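Local coordinates for putative deoxyribonuclease yjjV (Escherichia coli, PDB 1ZZM), which is a TatD-type metal-dependent hydrolase that binds two divalent metal cations per subunit and probably cleaves ester bonds, although its physiological substrate is not established, at residues P16-G19 and D20-A23. Numbering follows the deposited sequence.
Sequences PFSG and DEEA
Asp20 closes a type II beta turn that begins at Phe17, and the turn delivers the chain from the loop after strand 5-7 straight into helix 21-30, the first helix of this TIM-barrel-type hydrolase. The backbone N of Asp20 donates to Phe17 O over 2.9 Å. At the start of the turn, Phe17 is buried; its ring meets that of Phe12 with the two planes nearly parallel, and the Phe17 side chain lies about 6 Å from that of His11, a ligand of the zinc site. Asp20 sits at the N-cap position, yet its carboxylate makes no capping bond. With CG anti to the backbone N (chi1 -173°), the group turns to water instead: one molecule donates both to Asp20 OD2, at 2.6 Å, and to the carbonyl O of Pro16, linking the side chain to the residue just before the turn. A second water donates to Asp20 OD1 and, weakly, to Gly19 O.

Glu21, the first residue of the helix, reaches back over the turn. Its chain bends at chi2 (79°), which folds the carboxylate against the peptide between Ser18 and Gly19. Gly19 has a positive phi (82°), and a CB at this third position of the turn would collide with Ser18 O. With an alanine at Glu21, Gly19 N would probably lose its carboxylate partner and the Ser18-Gly19 peptide its side-chain tie to the helix. That tie is a nearly straight hydrogen bond of 3.0 Å from Gly19 N to Glu21 OE2, the donor standing above the carboxylate plane. The same oxygen, Glu21 OE2, rests 3.5 Å from Ser18 CA.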
# COMPACT_ATOMS: atom_id res chain seq x y z
N PRO A 16 4.10 -11.05 -12.87
CA PRO A 16 5.26 -11.63 -13.55
C PRO A 16 6.58 -11.61 -12.77
O PRO A 16 7.61 -12.03 -13.30
CB PRO A 16 5.35 -10.77 -14.81
CG PRO A 16 5.07 -9.40 -14.27
CD PRO A 16 3.88 -9.66 -13.30
N PHE A 17 6.55 -11.18 -11.50
CA PHE A 17 7.80 -11.07 -10.73
C PHE A 17 8.30 -12.37 -10.11
O PHE A 17 9.51 -12.56 -9.91
CB PHE A 17 7.63 -10.00 -9.63
CG PHE A 17 6.85 -8.81 -10.09
CD1 PHE A 17 7.36 -7.96 -11.06
CD2 PHE A 17 5.55 -8.60 -9.62
CE1 PHE A 17 6.59 -6.91 -11.57
CE2 PHE A 17 4.78 -7.55 -10.11
CZ PHE A 17 5.29 -6.71 -11.10
N SER A 18 7.36 -13.26 -9.79
CA SER A 18 7.69 -14.52 -9.16
C SER A 18 8.58 -15.31 -10.11
O SER A 18 8.21 -15.51 -11.26
CB SER A 18 6.39 -15.30 -8.88
OG SER A 18 6.71 -16.51 -8.20
N GLY A 19 9.74 -15.72 -9.62
CA GLY A 19 10.68 -16.47 -10.45
C GLY A 19 11.54 -15.60 -11.34
O GLY A 19 12.39 -16.10 -12.07
N ASP A 20 11.31 -14.29 -11.31
CA ASP A 20 12.08 -13.35 -12.14
C ASP A 20 12.47 -12.17 -11.26
O ASP A 20 12.60 -11.04 -11.75
CB ASP A 20 11.24 -12.86 -13.33
CG ASP A 20 12.04 -12.00 -14.32
OD1 ASP A 20 13.20 -12.36 -14.61
OD2 ASP A 20 11.51 -10.97 -14.83
N GLU A 21 12.66 -12.45 -9.97
CA GLU A 21 13.01 -11.43 -8.97
C GLU A 21 14.26 -10.62 -9.30
O GLU A 21 14.25 -9.42 -9.16
CB GLU A 21 13.17 -12.05 -7.58
CG GLU A 21 11.90 -12.63 -6.93
CD GLU A 21 11.53 -14.02 -7.46
OE1 GLU A 21 12.26 -14.57 -8.32
OE2 GLU A 21 10.50 -14.56 -7.00
N GLU A 22 15.33 -11.27 -9.74
CA GLU A 22 16.58 -10.57 -10.04
C GLU A 22 16.42 -9.49 -11.10
O GLU A 22 16.78 -8.34 -10.88
CB GLU A 22 17.67 -11.57 -10.49
CG GLU A 22 19.04 -10.91 -10.70
CD GLU A 22 20.15 -11.91 -10.98
OE1 GLU A 22 20.27 -12.40 -12.13
OE2 GLU A 22 20.91 -12.23 -10.04
N ALA A 23 15.89 -9.88 -12.26
CA ALA A 23 15.68 -8.96 -13.36
C ALA A 23 14.70 -7.87 -12.95
O ALA A 23 14.90 -6.71 -13.29
CB ALA A 23 15.15 -9.71 -14.59
O HOH W 1 8.99 -10.25 -14.71
O HOH W 2 13.45 -15.36 -15.30